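Local coordinates for protein acyl-CoA dehydrogenase (Bacillus subtilis, PDB 5LNX) that uses bound FAD to oxidise saturated acyl-CoA thioesters to their 2,3-dehydroacyl-CoA products, passing the electrons to an acceptor, at residues Leu69-His72 with Glu73-Ile77; Ile84-Val87 with His88-Gly92; Gly159-Asp162 with Ile163-Thr166. All blocks are in the same frame, centred on the assembly; numbering follows the deposited sequence.

In the fold
Interactions 1 and 2 lie in consecutive helices, 64-77 and 79-90, of the N-terminal helical domain, and both are buried. Their helices pack together where Ile71 CD1 meets Ser86 OG at 3.4 Å and Ile74 CD1 meets Leu85 CD2 at 3.5 Å. Interaction 3 belongs to the middle domain, a largely buried contact whose loop end, at Gly159, reaches the surface; its Ile165 CG1 touches Gly92 O of interaction 2 at 3.4 Å. In both helices hydroxyls bond to carbonyls of the preceding turn, with charged groups added in interaction 1 and a helix end beside FAD in interaction 2. A tyrosine ring against an alanine methyl dominates interaction 3, about 15 Å from interaction 1 at the nearest atoms.

Interaction 1 of 3, residues Leu69-His72 with Glu73-Ile77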
# COMPACT_ATOMS: atom_id res chain seq x y z
N LEU D 69 0.27 -28.19 -8.26
CA LEU D 69 0.40 -28.60 -6.86
C LEU D 69 1.82 -29.00 -6.50
O LEU D 69 2.37 -28.58 -5.48
CB LEU D 69 -0.56 -29.77 -6.61
CG LEU D 69 -0.68 -30.49 -5.30
CD1 LEU D 69 -1.64 -29.72 -4.40
CD2 LEU D 69 -1.23 -31.88 -5.57
N ALA D 70 2.42 -29.79 -7.37
CA ALA D 70 3.81 -30.21 -7.17
C ALA D 70 4.70 -28.98 -7.05
O ALA D 70 5.37 -28.78 -6.03
CB ALA D 70 4.27 -31.11 -8.31
N ILE D 71 4.65 -28.13 -8.07
CA ILE D 71 5.43 -26.87 -8.14
C ILE D 71 5.23 -25.96 -6.93
O ILE D 71 6.17 -25.36 -6.41
CB ILE D 71 5.08 -26.08 -9.40
CG1 ILE D 71 5.49 -26.88 -10.64
CG2 ILE D 71 5.76 -24.72 -9.41
CD1 ILE D 71 5.28 -26.16 -11.95
N HIS D 72 4.00 -25.91 -6.45
CA HIS D 72 3.67 -25.22 -5.20
C HIS D 72 4.46 -25.76 -4.01
O HIS D 72 5.16 -25.02 -3.30
CB HIS D 72 2.16 -25.35 -4.91
CG HIS D 72 1.75 -24.86 -3.55
ND1 HIS D 72 0.54 -25.20 -2.98
CD2 HIS D 72 2.38 -24.06 -2.65
CE1 HIS D 72 0.44 -24.62 -1.79
NE2 HIS D 72 1.55 -23.93 -1.57
N GLU D 73 4.33 -27.06 -3.80
CA GLU D 73 5.01 -27.78 -2.72
C GLU D 73 6.53 -27.65 -2.77
O GLU D 73 7.18 -27.40 -1.76
CB GLU D 73 4.61 -29.25 -2.75
CG GLU D 73 3.23 -29.47 -2.18
CD GLU D 73 3.13 -29.07 -0.71
OE1 GLU D 73 4.16 -28.93 0.02
OE2 GLU D 73 1.98 -28.85 -0.31
N ILE D 74 7.10 -27.83 -3.96
CA ILE D 74 8.56 -27.77 -4.15
C ILE D 74 9.09 -26.38 -3.85
O ILE D 74 10.21 -26.22 -3.36
CB ILE D 74 8.97 -28.18 -5.58
CG1 ILE D 74 8.84 -29.70 -5.74
CG2 ILE D 74 10.40 -27.77 -5.85
CD1 ILE D 74 9.19 -30.23 -7.12
N SER D 75 8.27 -25.39 -4.14
CA SER D 75 8.67 -24.00 -4.00
C SER D 75 8.64 -23.51 -2.55
O SER D 75 9.33 -22.54 -2.20
CB SER D 75 7.82 -23.10 -4.92
OG SER D 75 7.98 -23.52 -6.28
N ARG D 76 7.86 -24.17 -1.70
CA ARG D 76 7.95 -24.00 -0.22
C ARG D 76 9.37 -24.17 0.28
O ARG D 76 9.93 -23.30 0.95
CB ARG D 76 7.03 -25.00 0.51
CG ARG D 76 5.80 -24.34 1.12
CD ARG D 76 4.64 -25.24 1.47
NE ARG D 76 3.60 -24.59 2.23
CZ ARG D 76 3.32 -24.75 3.53
NH1 ARG D 76 4.05 -25.53 4.33
NH2 ARG D 76 2.28 -24.08 4.04
N ILE D 77 10.00 -25.24 -0.19
CA ILE D 77 11.40 -25.55 0.12
C ILE D 77 12.43 -24.83 -0.77
O ILE D 77 13.44 -24.36 -0.28
CB ILE D 77 11.61 -27.09 -0.00
CG1 ILE D 77 10.67 -27.83 0.98
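The imidazole of His72 and the guanidinium of Arg76, one helical turn apart, stand obliquely to each other, with His72 NE2 4.4 Å from Arg76 NE. They do not bond directly: both nitrogens turn to Glu253 OE1 on helix 229-265, a carboxylate oxygen that would probably help to balance the charge of the guanidinium. His72 ND1 is taken by Tyr298 OH, and with both ring nitrogens engaged the rotation of the imidazole is fixed. CG of His72 lies anti to the backbone N (chi1 170°), which carries the ring along the flank of the helix that faces helix 229-265. Glu73 starts from an adjoining flank, bends at chi2 and sends its carboxylate to a salt bridge with Arg15 on helix 9-32; its CG passes 3.5 Å from Leu69 O.

Further round, Ile71 O is gripped twice by Ser75, through its amide N at 3.1 Å and its OG at 2.6 Å, the two donors arriving from opposite faces of the carbonyl plane. A chi1 of -59° folds OG back beside its own backbone N and so over the preceding turn, satisfying a buried hydroxyl within the helix. Straighter backbone bonds run from Glu73 N to Leu69 O and from Ile74 N to Ala70 O (2.9 Å). This is i to i+4 bonding in an interior alpha-helix of the N-terminal helical domain of acyl-CoA dehydrogenases.

Interaction 2 of 3, residues Ile84-Val87 with His88-Gly92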
# COMPACT_ATOMS: atom_id res chain seq x y z
N ILE D 84 12.88 -24.44 -12.23
CA ILE D 84 13.57 -25.39 -13.11
C ILE D 84 12.58 -26.43 -13.55
O ILE D 84 12.49 -26.77 -14.73
CB ILE D 84 14.74 -26.10 -12.41
CG1 ILE D 84 15.93 -25.16 -12.24
CG2 ILE D 84 15.17 -27.32 -13.21
CD1 ILE D 84 16.98 -25.66 -11.27
N LEU D 85 11.85 -26.96 -12.59
CA LEU D 85 10.79 -27.91 -12.91
C LEU D 85 9.70 -27.27 -13.78
O LEU D 85 9.21 -27.88 -14.74
CB LEU D 85 10.14 -28.46 -11.64
CG LEU D 85 9.03 -29.49 -11.87
CD1 LEU D 85 9.45 -30.57 -12.85
CD2 LEU D 85 8.59 -30.12 -10.56
N SER D 86 9.33 -26.06 -13.42
CA SER D 86 8.19 -25.38 -14.05
C SER D 86 8.45 -25.09 -15.53
O SER D 86 7.57 -25.26 -16.38
CB SER D 86 7.89 -24.05 -13.31
OG SER D 86 6.60 -23.56 -13.65
N VAL D 87 9.64 -24.58 -15.81
CA VAL D 87 10.07 -24.29 -17.16
C VAL D 87 10.14 -25.60 -17.94
O VAL D 87 9.56 -25.72 -19.02
CB VAL D 87 11.43 -23.56 -17.19
CG1 VAL D 87 12.06 -23.65 -18.56
CG2 VAL D 87 11.23 -22.09 -16.80
N HIS D 88 10.85 -26.56 -17.36
CA HIS D 88 11.09 -27.87 -18.02
C HIS D 88 9.82 -28.39 -18.64
O HIS D 88 9.79 -28.76 -19.82
CB HIS D 88 11.66 -28.88 -17.00
CG HIS D 88 11.54 -30.31 -17.41
ND1 HIS D 88 12.56 -30.99 -18.03
CD2 HIS D 88 10.54 -31.21 -17.23
CE1 HIS D 88 12.18 -32.24 -18.26
NE2 HIS D 88 10.96 -32.40 -17.78
N THR D 89 8.76 -28.41 -17.84
CA THR D 89 7.48 -29.03 -18.25
C THR D 89 6.58 -28.18 -19.10
O THR D 89 6.14 -28.60 -20.16
CB THR D 89 6.66 -29.39 -17.01
OG1 THR D 89 7.54 -30.01 -16.06
CG2 THR D 89 5.50 -30.30 -17.35
N SER D 90 6.31 -26.98 -18.61
CA SER D 90 5.24 -26.12 -19.10
C SER D 90 5.61 -25.43 -20.43
O SER D 90 4.76 -25.09 -21.25
CB SER D 90 4.98 -25.08 -18.02
OG SER D 90 6.08 -24.19 -17.93
N VAL D 91 6.90 -25.12 -20.56
CA VAL D 91 7.41 -24.45 -21.76
C VAL D 91 8.61 -25.15 -22.45
O VAL D 91 8.95 -24.81 -23.58
CB VAL D 91 7.77 -22.99 -21.46
CG1 VAL D 91 6.52 -22.23 -21.05
CG2 VAL D 91 8.86 -22.88 -20.39
N GLY D 92 9.20 -26.13 -21.78
CA GLY D 92 10.22 -26.99 -22.39
C GLY D 92 9.70 -28.29 -23.00
O GLY D 92 10.29 -28.83 -23.92
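Backbone amides bond to carbonyls four residues back, from His88 N to Ile84 O through Val91 N to Val87 O, until helix 79-90 runs out and Val87 O also takes Gly92 N, at 2.8 Å. That second, i to i+5 bond marks the helix end, where Val91 is the first residue to leave helical backbone angles.

Thr89 OG1 adds a side-chain bond of 3.0 Å to Leu85 O, which also accepts Thr89 N; hydroxyl and amide come from opposite faces of the carbonyl plane. Placed anti to its own carbonyl carbon (chi1 -45°), the hydroxyl leans back over the previous turn. There it runs alongside the leucine, 3.8 Å from Leu85 CD1, and sits in the plane of the His88 ring, off its CD2 edge. Ser90 OG, in contrast, falls between N and C of its own residue and bonds to Ser86 O, although the modelled length is too short to trust.

In the acyl-CoA dehydrogenase fold this helix end lies between the N-terminal helical domain and the middle domain, near the flavin. The side chain of Val87 is about 4 Å from the bound FAD at the nearest atoms, and Val91 packs on Phe121, a residue of the FAD pocket. The two valines meet through Val87 CG1 and Val91 CG2, 3.8 Å apart, with their side chains crossing at a slant. His88 CB touches Ile84 O, while its imidazole nitrogens make weak hydrogen bonds to Met49 O, Leu112 O and Gly119 N.

Interaction 3 of 3, residues Gly159-Asp162 with Ile163-Thr166; sequences GAAD and IYIT
Tyr164 folds its ring back over the loop that leads into its own strand, and the methyl of Ala161 packs against one face in a CH-pi contact. The strand, 163-169, belongs to the mixed sheet of the middle domain of the acyl-CoA dehydrogenase fold, between strands 119-120 and 179-185; residues 159-162 close the connection from strand 145-156. Ala161 CB sits 3.6 Å above the ring plane, displaced from the centre toward the phenol end, so that its nearest ring atom is Tyr164 CZ at 3.7 Å. The carbonyl of the same alanine approaches the ring too, with Ala161 O 3.3 Å from Tyr164 CE1.

Beyond the ring, the phenol oxygen receives the backbone N-H of Gly159 at 3.1 Å from Gly159 N to Tyr164 OH, in a fairly straight bond of 158°. The amide arrives at the ring edge, near its plane. This bond ties the start of the loop to the second residue of the strand, while the methyl contact packs the loop between them against the ring. Gly159 takes a positive phi of 98°.

What holds these groups in place lies one layer further out. Phe191 meets the Tyr164 ring edge-to-face, and Ala120 of strand 119-120 touches both Tyr164 and Ala161. Asp162 turns the other way: its OD2 accepts the backbone N of Leu118, and OD1 forms a long, weak ion pair with Lys186. The side chain of Ile163 packs on Tyr108 and Leu112 of helix 102-114. Farther along the strand, Thr166 OG1 bonds back to Tyr164 O at 2.7 Å, the hydroxyl standing above the carbonyl plane, 62° out of it.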
# COMPACT_ATOMS: atom_id res chain seq x y z
N GLY D 159 22.43 -24.51 -20.29
CA GLY D 159 23.67 -25.29 -20.18
C GLY D 159 23.44 -26.64 -19.53
O GLY D 159 24.27 -27.55 -19.64
N ALA D 160 22.35 -26.74 -18.77
CA ALA D 160 21.90 -28.01 -18.20
C ALA D 160 20.99 -28.65 -19.22
O ALA D 160 20.84 -29.87 -19.27
CB ALA D 160 21.14 -27.78 -16.89
N ALA D 161 20.33 -27.82 -20.01
CA ALA D 161 19.26 -28.28 -20.86
C ALA D 161 19.76 -29.00 -22.11
O ALA D 161 20.78 -28.62 -22.70
CB ALA D 161 18.35 -27.14 -21.24
N ASP D 162 19.01 -30.05 -22.48
CA ASP D 162 19.26 -30.90 -23.66
C ASP D 162 18.41 -30.47 -24.86
O ASP D 162 18.83 -30.58 -26.02
CB ASP D 162 18.94 -32.37 -23.33
CG ASP D 162 19.75 -32.90 -22.16
OD1 ASP D 162 20.94 -33.24 -22.37
OD2 ASP D 162 19.20 -32.97 -21.04
N ILE D 163 17.18 -30.06 -24.56
CA ILE D 163 16.23 -29.56 -25.56
C ILE D 163 15.93 -28.09 -25.26
O ILE D 163 15.62 -27.74 -24.11
CB ILE D 163 14.90 -30.34 -25.49
CG1 ILE D 163 15.08 -31.80 -25.93
CG2 ILE D 163 13.78 -29.60 -26.22
CD1 ILE D 163 15.29 -32.05 -27.40
N TYR D 164 15.97 -27.25 -26.29
CA TYR D 164 15.55 -25.84 -26.20
C TYR D 164 14.43 -25.51 -27.20
O TYR D 164 14.67 -25.42 -28.40
CB TYR D 164 16.71 -24.87 -26.42
CG TYR D 164 17.87 -24.98 -25.46
CD1 TYR D 164 18.75 -26.05 -25.55
CD2 TYR D 164 18.16 -23.98 -24.54
CE1 TYR D 164 19.85 -26.17 -24.70
CE2 TYR D 164 19.27 -24.08 -23.69
CZ TYR D 164 20.10 -25.18 -23.78
OH TYR D 164 21.18 -25.33 -22.95
N ILE D 165 13.22 -25.30 -26.68
CA ILE D 165 12.10 -24.82 -27.50
C ILE D 165 12.36 -23.36 -27.86
O ILE D 165 12.34 -22.47 -27.00
CB ILE D 165 10.74 -24.92 -26.78
CG1 ILE D 165 10.47 -26.34 -26.28
CG2 ILE D 165 9.63 -24.45 -27.69
CD1 ILE D 165 10.83 -27.46 -27.24
N THR D 166 12.68 -23.15 -29.14
CA THR D 166 13.32 -21.91 -29.59
C THR D 166 12.46 -21.24 -30.62
O THR D 166 11.99 -21.88 -31.57
CB THR D 166 14.72 -22.14 -30.20
OG1 THR D 166 15.50 -22.98 -29.35
CG2 THR D 166 15.47 -20.81 -30.37